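Local coordinates for nitroreductase family protein (Clostridium novyi, PDB 3G14), which is probably an oxidoreductase of the nitroreductase family, whose members generally use bound FMN to pass electrons from a nicotinamide donor to nitro compounds or similar acceptors, at residues F4-V7 against I8-R11; I22-D25 against K26-I30; P38-K41 against N42-P45; A107-H110 against I111-A115; L173-K177 against W178-F182. All blocks are in the same frame, centred on the assembly; numbering follows the deposited sequence.

Interaction 1 of 5, residues F4-V7 against I8-R11. With SO4 (sulfate ion), chain E.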
loop_
_atom_site.group_PDB
_atom_site.type_symbol
_atom_site.label_atom_id
_atom_site.label_comp_id
_atom_site.label_asym_id
_atom_site.label_seq_id
_atom_site.Cartn_x
_atom_site.Cartn_y
_atom_site.Cartn_z
ATOM N N PHE B 4 3.909 -16.706 2.238
ATOM C CA PHE B 4 3.321 -15.421 1.912
ATOM C C PHE B 4 1.937 -15.212 2.542
ATOM O O PHE B 4 1.710 -14.232 3.230
ATOM C CB PHE B 4 3.228 -15.206 0.378
ATOM C CG PHE B 4 2.556 -13.928 0.027
ATOM C CD1 PHE B 4 3.259 -12.743 0.023
ATOM C CD2 PHE B 4 1.185 -13.893 -0.235
ATOM C CE1 PHE B 4 2.614 -11.552 -0.236
ATOM C CE2 PHE B 4 0.566 -12.695 -0.511
ATOM C CZ PHE B 4 1.278 -11.551 -0.512
ATOM N N TYR B 5 1.006 -16.141 2.311
ATOM C CA TYR B 5 -0.350 -15.994 2.834
ATOM C C TYR B 5 -0.359 -15.974 4.379
ATOM O O TYR B 5 -1.109 -15.203 5.002
ATOM C CB TYR B 5 -1.242 -17.104 2.264
ATOM C CG TYR B 5 -2.746 -16.892 2.347
ATOM C CD1 TYR B 5 -3.326 -15.622 2.511
ATOM C CD2 TYR B 5 -3.602 -17.976 2.197
ATOM C CE1 TYR B 5 -4.727 -15.453 2.547
ATOM C CE2 TYR B 5 -4.983 -17.824 2.232
ATOM C CZ TYR B 5 -5.543 -16.567 2.407
ATOM O OH TYR B 5 -6.918 -16.488 2.447
ATOM N N GLU B 6 0.523 -16.765 4.994
ATOM C CA GLU B 6 0.699 -16.740 6.457
ATOM C C GLU B 6 1.117 -15.367 6.949
ATOM O O GLU B 6 0.717 -14.949 8.027
ATOM C CB GLU B 6 1.729 -17.776 6.925
ATOM C CG GLU B 6 1.223 -19.196 6.911
ATOM C CD GLU B 6 -0.111 -19.341 7.637
ATOM O OE1 GLU B 6 -0.203 -18.857 8.788
ATOM O OE2 GLU B 6 -1.061 -19.919 7.051
ATOM N N VAL B 7 1.932 -14.655 6.174
ATOM C CA VAL B 7 2.317 -13.291 6.583
ATOM C C VAL B 7 1.082 -12.378 6.564
ATOM O O VAL B 7 0.814 -11.591 7.489
ATOM C CB VAL B 7 3.484 -12.717 5.740
ATOM C CG1 VAL B 7 3.742 -11.249 6.088
ATOM C CG2 VAL B 7 4.758 -13.544 5.927
ATOM N N ILE B 8 0.277 -12.505 5.522
ATOM C CA ILE B 8 -0.907 -11.652 5.403
ATOM C C ILE B 8 -1.860 -11.908 6.579
ATOM O O ILE B 8 -2.429 -10.970 7.118
ATOM C CB ILE B 8 -1.656 -11.923 4.053
ATOM C CG1 ILE B 8 -0.689 -11.661 2.888
ATOM C CG2 ILE B 8 -2.996 -11.108 3.973
ATOM C CD1 ILE B 8 -0.202 -10.191 2.719
ATOM N N LYS B 9 -2.039 -13.192 6.915
ATOM C CA LYS B 9 -2.929 -13.607 7.984
ATOM C C LYS B 9 -2.421 -13.208 9.345
ATOM O O LYS B 9 -3.224 -12.891 10.229
ATOM C CB LYS B 9 -3.179 -15.117 7.952
ATOM C CG LYS B 9 -4.041 -15.568 6.797
ATOM C CD LYS B 9 -4.271 -17.053 6.840
ATOM C CE LYS B 9 -4.848 -17.532 5.547
ATOM N NZ LYS B 9 -5.136 -19.002 5.590
ATOM N N LYS B 10 -1.109 -13.232 9.544
ATOM C CA LYS B 10 -0.541 -12.971 10.879
ATOM C C LYS B 10 -0.480 -11.483 11.212
ATOM O O LYS B 10 -0.469 -11.112 12.380
ATOM C CB LYS B 10 0.858 -13.595 10.994
ATOM C CG LYS B 10 1.574 -13.325 12.336
ATOM C CD LYS B 10 2.598 -14.386 12.702
ATOM C CE LYS B 10 3.717 -13.860 13.648
ATOM N NZ LYS B 10 4.760 -12.924 12.995
ATOM N N ARG B 11 -0.423 -10.628 10.188
ATOM C CA ARG B 11 -0.284 -9.202 10.412
ATOM C C ARG B 11 -1.430 -8.679 11.265
ATOM O O ARG B 11 -2.580 -8.881 10.940
ATOM C CB ARG B 11 -0.260 -8.415 9.099
ATOM C CG ARG B 11 0.022 -6.925 9.306
ATOM C CD ARG B 11 -0.774 -6.044 8.358
ATOM N NE ARG B 11 -2.197 -6.329 8.355
ATOM C CZ ARG B 11 -3.076 -5.917 9.271
ATOM N NH1 ARG B 11 -2.706 -5.190 10.342
ATOM N NH2 ARG B 11 -4.348 -6.255 9.110
HETATM S S SO4 E . -5.846 -5.104 12.572
HETATM O O1 SO4 E . -7.025 -4.407 13.062
HETATM O O2 SO4 E . -6.205 -6.162 11.627
HETATM O O3 SO4 E . -5.153 -5.753 13.687
HETATM O O4 SO4 E . -4.993 -4.137 11.881
#

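Interaction 2 of 5, residues I22-D25 against K26-I30. With ACT (acetate ion), chain G.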
loop_
_atom_site.group_PDB
_atom_site.type_symbol
_atom_site.label_atom_id
_atom_site.label_comp_id
_atom_site.label_asym_id
_atom_site.label_seq_id
_atom_site.Cartn_x
_atom_site.Cartn_y
_atom_site.Cartn_z
ATOM N N ILE B 22 16.014 -4.570 17.831
ATOM C CA ILE B 22 15.777 -4.995 16.447
ATOM C C ILE B 22 17.080 -5.492 15.882
ATOM O O ILE B 22 18.114 -4.888 16.133
ATOM C CB ILE B 22 15.284 -3.807 15.577
ATOM C CG1 ILE B 22 13.989 -3.207 16.156
ATOM C CG2 ILE B 22 15.155 -4.217 14.090
ATOM C CD1 ILE B 22 12.820 -4.135 16.205
ATOM N N ASP B 23 17.043 -6.591 15.131
ATOM C CA ASP B 23 18.249 -7.089 14.461
ATOM C C ASP B 23 18.526 -6.248 13.224
ATOM O O ASP B 23 17.656 -6.125 12.362
ATOM C CB ASP B 23 18.077 -8.559 14.073
ATOM C CG ASP B 23 18.136 -9.509 15.274
ATOM O OD1 ASP B 23 18.816 -9.182 16.277
ATOM O OD2 ASP B 23 17.518 -10.602 15.203
ATOM N N ARG B 24 19.737 -5.691 13.113
ATOM C CA ARG B 24 20.055 -4.747 12.027
ATOM C C ARG B 24 19.810 -5.347 10.635
ATOM O O ARG B 24 19.282 -4.679 9.737
ATOM C CB ARG B 24 21.519 -4.280 12.147
ATOM C CG ARG B 24 21.931 -3.217 11.125
ATOM C CD ARG B 24 23.298 -2.615 11.461
ATOM N NE ARG B 24 23.613 -1.486 10.580
ATOM C CZ ARG B 24 24.104 -1.615 9.347
ATOM N NH1 ARG B 24 24.353 -2.815 8.830
ATOM N NH2 ARG B 24 24.359 -0.540 8.619
ATOM N N ASP B 25 20.211 -6.607 10.459
ATOM C CA ASP B 25 20.043 -7.303 9.186
ATOM C C ASP B 25 18.547 -7.451 8.831
ATOM O O ASP B 25 18.143 -7.270 7.669
ATOM C CB ASP B 25 20.702 -8.673 9.251
ATOM C CG ASP B 25 19.940 -9.650 10.138
ATOM O OD1 ASP B 25 19.824 -9.377 11.364
ATOM O OD2 ASP B 25 19.430 -10.670 9.595
ATOM N N LYS B 26 17.731 -7.769 9.838
ATOM C CA LYS B 26 16.285 -7.899 9.622
ATOM C C LYS B 26 15.678 -6.557 9.245
ATOM O O LYS B 26 14.911 -6.484 8.301
ATOM C CB LYS B 26 15.576 -8.479 10.843
ATOM C CG LYS B 26 15.915 -9.941 11.208
ATOM C CD LYS B 26 14.838 -10.478 12.157
ATOM C CE LYS B 26 15.248 -11.704 12.948
ATOM N NZ LYS B 26 16.319 -12.459 12.317
ATOM N N LEU B 27 16.042 -5.490 9.952
ATOM C CA LEU B 27 15.628 -4.131 9.558
ATOM C C LEU B 27 16.003 -3.786 8.112
ATOM O O LEU B 27 15.189 -3.220 7.353
ATOM C CB LEU B 27 16.277 -3.097 10.463
ATOM C CG LEU B 27 15.921 -1.624 10.178
ATOM C CD1 LEU B 27 14.405 -1.354 10.285
ATOM C CD2 LEU B 27 16.718 -0.744 11.094
ATOM N N LEU B 28 17.229 -4.097 7.716
ATOM C CA LEU B 28 17.603 -3.707 6.382
ATOM C C LEU B 28 16.852 -4.542 5.320
ATOM O O LEU B 28 16.579 -4.029 4.246
ATOM C CB LEU B 28 19.111 -3.689 6.198
ATOM C CG LEU B 28 19.852 -2.654 7.069
ATOM C CD1 LEU B 28 21.347 -2.836 6.908
ATOM C CD2 LEU B 28 19.457 -1.196 6.748
ATOM N N LYS B 29 16.483 -5.785 5.645
ATOM C CA LYS B 29 15.630 -6.618 4.759
ATOM C C LYS B 29 14.212 -6.025 4.614
ATOM O O LYS B 29 13.667 -5.985 3.525
ATOM C CB LYS B 29 15.535 -8.070 5.243
ATOM C CG LYS B 29 16.769 -8.914 4.944
ATOM C CD LYS B 29 16.503 -10.431 5.175
ATOM C CE LYS B 29 16.761 -10.848 6.625
ATOM N NZ LYS B 29 16.178 -12.188 6.991
ATOM N N ILE B 30 13.643 -5.542 5.716
ATOM C CA ILE B 30 12.344 -4.826 5.695
ATOM C C ILE B 30 12.429 -3.595 4.764
ATOM O O ILE B 30 11.557 -3.362 3.893
ATOM C CB ILE B 30 11.938 -4.463 7.150
ATOM C CG1 ILE B 30 11.727 -5.759 7.959
ATOM C CG2 ILE B 30 10.691 -3.574 7.181
ATOM C CD1 ILE B 30 11.715 -5.548 9.488
HETATM C C ACT G . 13.313 -13.770 4.911
HETATM O O ACT G . 12.084 -13.828 5.116
HETATM O OXT ACT G . 13.915 -12.899 5.563
HETATM C CH3 ACT G . 14.029 -14.655 3.933
#

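Interaction 3 of 5, residues P38-K41 against N42-P45. With SO4 (sulfate ion), chain C.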
loop_
_atom_site.group_PDB
_atom_site.type_symbol
_atom_site.label_atom_id
_atom_site.label_comp_id
_atom_site.label_asym_id
_atom_site.label_seq_id
_atom_site.Cartn_x
_atom_site.Cartn_y
_atom_site.Cartn_z
ATOM N N PRO B 38 6.333 -1.221 -6.126
ATOM C CA PRO B 38 6.017 -0.485 -7.360
ATOM C C PRO B 38 5.709 0.971 -7.038
ATOM O O PRO B 38 5.187 1.270 -5.958
ATOM C CB PRO B 38 4.736 -1.163 -7.885
ATOM C CG PRO B 38 4.053 -1.695 -6.679
ATOM C CD PRO B 38 5.192 -2.056 -5.683
ATOM N N SER B 39 6.003 1.857 -7.974
ATOM C CA SER B 39 5.670 3.275 -7.836
ATOM C C SER B 39 5.395 3.851 -9.213
ATOM O O SER B 39 5.808 3.301 -10.252
ATOM C CB SER B 39 6.802 4.044 -7.146
ATOM O OG SER B 39 7.954 4.004 -7.957
ATOM N N TRP B 40 4.671 4.960 -9.221
ATOM C CA TRP B 40 4.303 5.599 -10.476
ATOM C C TRP B 40 5.570 6.073 -11.183
ATOM O O TRP B 40 6.396 6.760 -10.600
ATOM C CB TRP B 40 3.347 6.767 -10.217
ATOM C CG TRP B 40 2.774 7.337 -11.462
ATOM C CD1 TRP B 40 1.796 6.794 -12.252
ATOM C CD2 TRP B 40 3.135 8.561 -12.053
ATOM N NE1 TRP B 40 1.532 7.619 -13.311
ATOM C CE2 TRP B 40 2.355 8.711 -13.220
ATOM C CE3 TRP B 40 4.067 9.543 -11.730
ATOM C CZ2 TRP B 40 2.460 9.814 -14.047
ATOM C CZ3 TRP B 40 4.179 10.644 -12.552
ATOM C CH2 TRP B 40 3.374 10.776 -13.698
ATOM N N LYS B 41 5.717 5.652 -12.437
ATOM C CA LYS B 41 6.895 5.942 -13.262
ATOM C C LYS B 41 8.232 5.518 -12.612
ATOM O O LYS B 41 9.292 6.060 -12.922
ATOM C CB LYS B 41 6.877 7.413 -13.708
ATOM C CG LYS B 41 5.760 7.693 -14.737
ATOM C CD LYS B 41 5.846 9.091 -15.323
ATOM C CE LYS B 41 4.797 9.352 -16.410
ATOM N NZ LYS B 41 4.907 8.402 -17.522
ATOM N N ASN B 42 8.161 4.535 -11.714
ATOM C CA ASN B 42 9.308 4.074 -10.917
ATOM C C ASN B 42 10.086 5.201 -10.219
ATOM O O ASN B 42 11.284 5.085 -9.992
ATOM C CB ASN B 42 10.241 3.209 -11.773
ATOM C CG ASN B 42 9.601 1.880 -12.200
ATOM O OD1 ASN B 42 8.554 1.485 -11.694
ATOM N ND2 ASN B 42 10.249 1.178 -13.125
ATOM N N LYS B 43 9.410 6.297 -9.900
ATOM C CA LYS B 43 9.950 7.352 -9.084
ATOM C C LYS B 43 9.803 6.947 -7.624
ATOM O O LYS B 43 8.974 6.118 -7.261
ATOM C CB LYS B 43 9.212 8.657 -9.326
ATOM C CG LYS B 43 9.348 9.158 -10.734
ATOM C CD LYS B 43 8.462 10.398 -10.928
ATOM C CE LYS B 43 8.445 10.851 -12.387
ATOM N NZ LYS B 43 9.834 10.986 -12.901
ATOM N N THR B 44 10.586 7.522 -6.761
ATOM C CA THR B 44 10.497 7.035 -5.368
ATOM C C THR B 44 10.367 8.262 -4.544
ATOM O O THR B 44 11.357 8.744 -4.028
ATOM C CB THR B 44 11.736 6.212 -4.962
ATOM O OG1 THR B 44 11.849 5.066 -5.814
ATOM C CG2 THR B 44 11.624 5.727 -3.497
ATOM N N PRO B 45 9.142 8.827 -4.486
ATOM C CA PRO B 45 8.966 10.148 -3.860
ATOM C C PRO B 45 9.005 10.178 -2.309
ATOM O O PRO B 45 8.579 11.158 -1.718
ATOM C CB PRO B 45 7.583 10.583 -4.357
ATOM C CG PRO B 45 6.840 9.346 -4.591
ATOM C CD PRO B 45 7.857 8.296 -5.010
HETATM S S SO4 C . 8.311 -2.916 -11.767
HETATM O O1 SO4 C . 7.015 -2.607 -11.143
HETATM O O2 SO4 C . 8.261 -4.008 -12.729
HETATM O O3 SO4 C . 9.216 -3.323 -10.691
HETATM O O4 SO4 C . 8.823 -1.739 -12.464
HETATM O O HOH W 1 6.611 0.149 -10.559
#

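Interaction 4 of 5, residues A107-H110 against I111-A115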
loop_
_atom_site.group_PDB
_atom_site.type_symbol
_atom_site.label_atom_id
_atom_site.label_comp_id
_atom_site.label_asym_id
_atom_site.label_seq_id
_atom_site.Cartn_x
_atom_site.Cartn_y
_atom_site.Cartn_z
ATOM N N ALA B 107 4.565 1.426 -0.266
ATOM C CA ALA B 107 5.882 1.111 0.310
ATOM C C ALA B 107 5.809 0.866 1.808
ATOM O O ALA B 107 6.450 -0.065 2.331
ATOM C CB ALA B 107 6.937 2.236 -0.027
HETATM N N MSE B 108 5.032 1.688 2.507
HETATM C CA MSE B 108 4.812 1.475 3.931
HETATM C C MSE B 108 4.118 0.124 4.223
HETATM O O MSE B 108 4.414 -0.498 5.241
HETATM C CB MSE B 108 3.998 2.643 4.533
HETATM C CG MSE B 108 3.909 2.581 6.032
HETATM SE SE MSE B 108 5.687 2.568 6.983
HETATM C CE MSE B 108 5.190 4.221 7.994
ATOM N N GLU B 109 3.230 -0.357 3.351
ATOM C CA GLU B 109 2.633 -1.688 3.591
ATOM C C GLU B 109 3.694 -2.794 3.377
ATOM O O GLU B 109 3.605 -3.871 4.009
ATOM C CB GLU B 109 1.379 -1.921 2.737
ATOM C CG GLU B 109 0.602 -3.208 3.060
ATOM C CD GLU B 109 0.068 -3.275 4.488
ATOM O OE1 GLU B 109 0.314 -2.292 5.258
ATOM O OE2 GLU B 109 -0.568 -4.303 4.826
ATOM N N HIS B 110 4.676 -2.563 2.492
ATOM C CA HIS B 110 5.811 -3.480 2.370
ATOM C C HIS B 110 6.623 -3.512 3.687
ATOM O O HIS B 110 7.057 -4.588 4.129
ATOM C CB HIS B 110 6.710 -3.141 1.141
ATOM C CG HIS B 110 6.137 -3.579 -0.177
ATOM N ND1 HIS B 110 6.918 -4.084 -1.205
ATOM C CD2 HIS B 110 4.875 -3.516 -0.664
ATOM C CE1 HIS B 110 6.137 -4.370 -2.240
ATOM N NE2 HIS B 110 4.902 -4.022 -1.944
ATOM N N ILE B 111 6.795 -2.341 4.314
ATOM C CA ILE B 111 7.473 -2.246 5.648
ATOM C C ILE B 111 6.714 -3.096 6.654
ATOM O O ILE B 111 7.286 -3.970 7.336
ATOM C CB ILE B 111 7.500 -0.793 6.192
ATOM C CG1 ILE B 111 8.298 0.147 5.268
ATOM C CG2 ILE B 111 8.072 -0.753 7.635
ATOM C CD1 ILE B 111 9.776 -0.080 5.281
ATOM N N VAL B 112 5.413 -2.823 6.732
ATOM C CA VAL B 112 4.516 -3.486 7.688
ATOM C C VAL B 112 4.477 -5.002 7.473
ATOM O O VAL B 112 4.674 -5.789 8.413
ATOM C CB VAL B 112 3.098 -2.819 7.658
ATOM C CG1 VAL B 112 2.011 -3.737 8.272
ATOM C CG2 VAL B 112 3.148 -1.433 8.311
ATOM N N LEU B 113 4.242 -5.430 6.236
ATOM C CA LEU B 113 4.233 -6.862 5.979
ATOM C C LEU B 113 5.610 -7.511 6.161
ATOM O O LEU B 113 5.741 -8.646 6.668
ATOM C CB LEU B 113 3.679 -7.134 4.595
ATOM C CG LEU B 113 2.229 -6.776 4.374
ATOM C CD1 LEU B 113 1.950 -6.884 2.888
ATOM C CD2 LEU B 113 1.267 -7.690 5.241
ATOM N N GLY B 114 6.656 -6.812 5.749
ATOM C CA GLY B 114 8.000 -7.314 5.958
ATOM C C GLY B 114 8.366 -7.462 7.433
ATOM O O GLY B 114 8.982 -8.461 7.826
ATOM N N ALA B 115 7.964 -6.481 8.252
ATOM C CA ALA B 115 8.122 -6.592 9.728
ATOM C C ALA B 115 7.488 -7.857 10.255
ATOM O O ALA B 115 8.101 -8.565 11.040
ATOM C CB ALA B 115 7.512 -5.390 10.461
#

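Interaction 5 of 5, residues L173-K177 against W178-F182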
loop_
_atom_site.group_PDB
_atom_site.type_symbol
_atom_site.label_atom_id
_atom_site.label_comp_id
_atom_site.label_asym_id
_atom_site.label_seq_id
_atom_site.Cartn_x
_atom_site.Cartn_y
_atom_site.Cartn_z
ATOM N N LEU B 173 17.140 6.077 3.522
ATOM C CA LEU B 173 17.047 5.643 4.916
ATOM C C LEU B 173 17.937 6.494 5.825
ATOM O O LEU B 173 19.175 6.533 5.684
ATOM C CB LEU B 173 17.463 4.203 5.034
ATOM C CG LEU B 173 17.222 3.503 6.371
ATOM C CD1 LEU B 173 15.756 3.313 6.622
ATOM C CD2 LEU B 173 17.983 2.160 6.232
ATOM N N TYR B 174 17.286 7.159 6.762
ATOM C CA TYR B 174 17.902 8.056 7.699
ATOM C C TYR B 174 17.777 7.525 9.119
ATOM O O TYR B 174 16.916 6.664 9.410
ATOM C CB TYR B 174 17.255 9.439 7.587
ATOM C CG TYR B 174 17.390 10.115 6.233
ATOM C CD1 TYR B 174 18.612 10.106 5.535
ATOM C CD2 TYR B 174 16.300 10.785 5.648
ATOM C CE1 TYR B 174 18.747 10.762 4.295
ATOM C CE2 TYR B 174 16.427 11.441 4.414
ATOM C CZ TYR B 174 17.646 11.440 3.754
ATOM O OH TYR B 174 17.746 12.073 2.530
ATOM N N ILE B 175 18.613 8.051 10.011
ATOM C CA ILE B 175 18.552 7.723 11.452
ATOM C C ILE B 175 18.353 9.013 12.232
ATOM O O ILE B 175 19.195 9.926 12.149
ATOM C CB ILE B 175 19.819 6.941 11.954
ATOM C CG1 ILE B 175 19.758 6.625 13.451
ATOM C CG2 ILE B 175 21.135 7.697 11.619
ATOM C CD1 ILE B 175 18.639 5.741 13.914
ATOM N N ASP B 176 17.221 9.069 12.936
ATOM C CA ASP B 176 16.819 10.117 13.904
ATOM C C ASP B 176 16.500 11.492 13.294
ATOM O O ASP B 176 15.664 12.238 13.831
ATOM C CB ASP B 176 17.846 10.275 15.046
ATOM C CG ASP B 176 17.837 9.104 16.031
ATOM O OD1 ASP B 176 16.803 8.406 16.147
ATOM O OD2 ASP B 176 18.867 8.897 16.691
ATOM N N LYS B 177 17.212 11.848 12.226
ATOM C CA LYS B 177 17.178 13.158 11.644
ATOM C C LYS B 177 17.176 13.058 10.116
ATOM O O LYS B 177 17.894 12.265 9.520
ATOM C CB LYS B 177 18.402 13.970 12.103
ATOM C CG LYS B 177 18.488 15.320 11.495
ATOM C CD LYS B 177 19.730 16.047 11.997
ATOM C CE LYS B 177 19.948 17.368 11.267
ATOM N NZ LYS B 177 21.156 18.062 11.769
ATOM N N TRP B 178 16.343 13.865 9.490
ATOM C CA TRP B 178 16.281 13.924 8.034
ATOM C C TRP B 178 17.655 14.296 7.460
ATOM O O TRP B 178 18.272 15.282 7.879
ATOM C CB TRP B 178 15.224 14.956 7.611
ATOM C CG TRP B 178 15.090 15.116 6.143
ATOM C CD1 TRP B 178 15.640 16.089 5.355
ATOM C CD2 TRP B 178 14.322 14.282 5.281
ATOM N NE1 TRP B 178 15.282 15.879 4.039
ATOM C CE2 TRP B 178 14.472 14.779 3.969
ATOM C CE3 TRP B 178 13.556 13.136 5.484
ATOM C CZ2 TRP B 178 13.839 14.195 2.868
ATOM C CZ3 TRP B 178 12.956 12.530 4.381
ATOM C CH2 TRP B 178 13.089 13.077 3.091
ATOM N N GLY B 179 18.142 13.489 6.513
ATOM C CA GLY B 179 19.445 13.745 5.869
ATOM C C GLY B 179 20.636 13.013 6.469
ATOM O O GLY B 179 21.701 12.972 5.853
ATOM N N THR B 180 20.490 12.475 7.679
ATOM C CA THR B 180 21.556 11.700 8.316
ATOM C C THR B 180 21.409 10.203 7.957
ATOM O O THR B 180 20.473 9.529 8.382
ATOM C CB THR B 180 21.550 11.878 9.850
ATOM O OG1 THR B 180 21.738 13.269 10.166
ATOM C CG2 THR B 180 22.657 11.044 10.518
ATOM N N SER B 181 22.350 9.723 7.159
ATOM C CA SER B 181 22.394 8.344 6.689
ATOM C C SER B 181 22.360 7.290 7.800
ATOM O O SER B 181 23.202 7.294 8.709
ATOM C CB SER B 181 23.673 8.154 5.877
ATOM O OG SER B 181 23.828 6.803 5.491
ATOM N N PHE B 182 21.397 6.377 7.717
ATOM C CA PHE B 182 21.333 5.255 8.651
ATOM C C PHE B 182 22.578 4.372 8.450
ATOM O O PHE B 182 23.287 4.022 9.405
ATOM C CB PHE B 182 20.082 4.392 8.427
ATOM C CG PHE B 182 20.005 3.209 9.348
ATOM C CD1 PHE B 182 19.418 3.326 10.611
ATOM C CD2 PHE B 182 20.558 1.981 8.979
ATOM C CE1 PHE B 182 19.362 2.237 11.473
ATOM C CE2 PHE B 182 20.510 0.880 9.845
ATOM C CZ PHE B 182 19.921 1.009 11.091
#

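Interaction 1 of 5, residues F4-V7 against I8-R11
Phe-4, at the start of helix 4-10, meets Ile-8 one turn further on obliquely. Phe-4 CE2 lies 3.8 Å from Ile-8 CG1, which makes an off-centre CH-pi contact, and Phe-4 O accepts the Ile-8 N-H. The same ring meets Phe-4 of the second subunit with nearly parallel planes. Tyr-5 has its ring carbon CG opposite the backbone N (chi1 -162°), and the extended Lys-9 chain crosses one face: Lys-9 CE stands 3.4 Å from the Tyr-5 ring centroid. Beyond it, Lys-9 NZ lies 4.1 Å from that centroid, an off-centre cation-pi contact. Asp-32 of the second subunit bonds to Tyr-5 OH, anchoring the far end of this ring. Glu-6 adds a looser attraction, its OE2 4.4 Å from Lys-9 NZ, beyond a salt bridge. Val-7 O takes two N-H groups where the helix runs out: Arg-11 N at 3.1 Å and, weakly, Lys-10 N. Arg-11 then leaves the helix and presents its guanidinium edge to a sulfate: Arg-11 NH1 and NH2 donate hydrogen bonds to sulfate O4 and O2 (3.0 and 3.1 Å). Ser-13 also binds this ion, and Arg-11 NH2 reaches Arg-36 O of the second subunit. Although the sulfate probably came from the crystallisation liquor, its two-pronged grip is consistent with an anion site like that which receives the FMN phosphate in flavin-bound relatives.

Interaction 2 of 5, residues I22-D25 against K26-I30
Asp-23 and Lys-26 pair across the first turn of helix 24-35, a surface contact within that turn, where the loop enters the helix. Asp-23 occupies the N-cap position, yet its carboxylate makes no capping bond. It lies alongside Lys-26 instead, pointing the same way, with OD2 in a long salt bridge to Lys-26 NZ (3.6 Å). The backbone starts the helix: Asp-23 O accepts Leu-27 N at 3.0 Å, nearly straight at 172°. On the inner side, Ile-22 CG2 packs 4.0 Å from Leu-27 CB, and both side chains reach Met-80 and Leu-151 of the central sheet. Asp-25 OD2 is 4.4 Å from Lys-29 NZ, too far for a salt bridge; Lys-29 NZ is instead hydrogen-bonded to an acetate, with Glu-118 as a weak, long ion partner. Arg-24 stretches out with CG opposite its backbone N (chi1 -176°), which brings its guanidinium over Leu-28: Leu-28 CD1 sits 3.5 Å above one face of the Arg-24 guanidinium, displaced toward the rim on the NH1 side.

Interaction 3 of 5, residues P38-K41 against N42-P45
Trp-40 and Lys-43 meet obliquely, CZ3 of the Trp-40 indole 4.3 Å from Lys-43 CE, while Lys-41 CG covers one face of the same indole, 3.7 Å above the plane and over its centre. The other flat group is the Asn-42 carboxamide. A water lies 2.6 Å from Asn-42 OD1 and 2.8 Å from sulfate O1; it accepts Ser-39 N, and it cannot donate to every acceptor around it at once. Asn-42 ND2 donates weakly to sulfate O4, 3.3 Å away. This end of the loop therefore faces an anion, probably from the crystallisation liquor, to which Arg-11 and Ser-13 of the second subunit also bind. The backbone folds through two overlapping beta turns: Asn-42 N bonds to Ser-39 O at 3.0 Å and Lys-43 N to Trp-40 O at 3.1 Å, both donors standing well above the carbonyl planes. Lys-41 and Asn-42 at the bend have left-handed helical angles. The loop carries the Pro-Ser-x-x-Asn pattern of nitroreductases, which in relatives borders the FMN site at the dimer interface. Ser-39 turns OG between its own N and carbonyl carbon (chi1 64°), aiming it at Lys-43 O; the modelled separation is too short to be reliable. Asp-103 of helix 99-117 receives Trp-40 N, and an acetate lies about 3 Å from the Trp-40 side chain at the nearest atoms.

Interaction 4 of 5, residues A107-H110 against I111-A115
Glu-109 bends forward along the helix and lays its carboxylate against Val-112 and Leu-113. Glu-109 OE1 lies 3.7 Å from Val-112 CB, and OE2 is 3.8 Å from Leu-113 CG. CG starts out opposite the backbone N (chi1 -173°) and the chain then folds at chi2 (61°), which carries both oxygens along the helix. Buried among aliphatic groups, they find partners elsewhere: OE1 bonds to Trp-124 NE1 and OE2 to His-110 NE2 of the second subunit. The two subunits exchange this Glu-109/His-110 bond reciprocally, so helix 99-117, the long central helix of the nitroreductase fold, contributes directly to the dimer interface. Within its own chain His-110 is also fixed through ND1 to Met-33 O, while His-110 O receives Gly-114 N at 2.8 Å. Ile-111, modelled in two conformers, faces the other way, toward Phe-48 and helix 24-35. In the conformer given, Ile-111 CB lies 3.9 Å from the selenium of Met-108 (a selenomethionine); Ile-111 N bonds to Ala-107 O at 3.0 Å.

Interaction 5 of 5, residues L173-K177 against W178-F182
Tyr-174 points its ring edge into the face of Trp-178, Tyr-174 CE2 3.5 Å from Trp-178 CE3, in a T-shaped pair with planes at 71°. Gly-179 lies over a face of the Tyr-174 ring: its N sits 3.2 Å above the plane near the centre, and its CA makes a CH-pi contact. On the other side of the strand, Phe-182 is flanked by Leu-173, whose CG lies 3.6 Å from Phe-182 CB, and by Ile-175, whose CB is 3.9 Å from Phe-182 CD1. The backbone behind these side chains forms a hairpin-like return. Tyr-174 and Ser-181 are a non-hydrogen-bonded antiparallel pair, framed by Ile-175 N to Thr-180 O (2.9 Å) and Phe-182 N to Leu-173 O (3.0 Å). A type II turn from Lys-177 to Thr-180, with Gly-179 at its positive-phi position, reverses the chain and is closed by Thr-180 N on Lys-177 O at 3.2 Å. Further out, Asp-170 holds Ser-181 OG, and the Glu-52 and Ser-53 amides hold Asp-176 OD1. Strand 173-175 runs parallel to strand 46-51 at one edge of the sheet as it stands within this chain; Trp-178 packs on Lys-47 and Ile-49 there, while Leu-173 and Phe-182 lean on helix 24-35.

How the interactions relate
The five contacts follow one another along the chain without overlap and spread outward from helix 99-117. Interaction 4, on that helix, touches three others: interaction 1 through Leu-113 and Val-112, interaction 2 through Ile-30, and interaction 3 through Pro-38 beside His-110. Interaction 2 in turn packs on interaction 5, where Leu-27 and Leu-28 of helix 24-35 meet Phe-182 and Leu-173. Interactions 1 and 5 lie on opposite sides of the chain's centre, their own centres about 30 Å apart. The centres of interactions 1 and 3 are about 25 Å apart within one chain, yet Arg-11 of the second subunit binds the sulfate that Asn-42 holds weakly, consistent with anion sites built jointly by the two subunits.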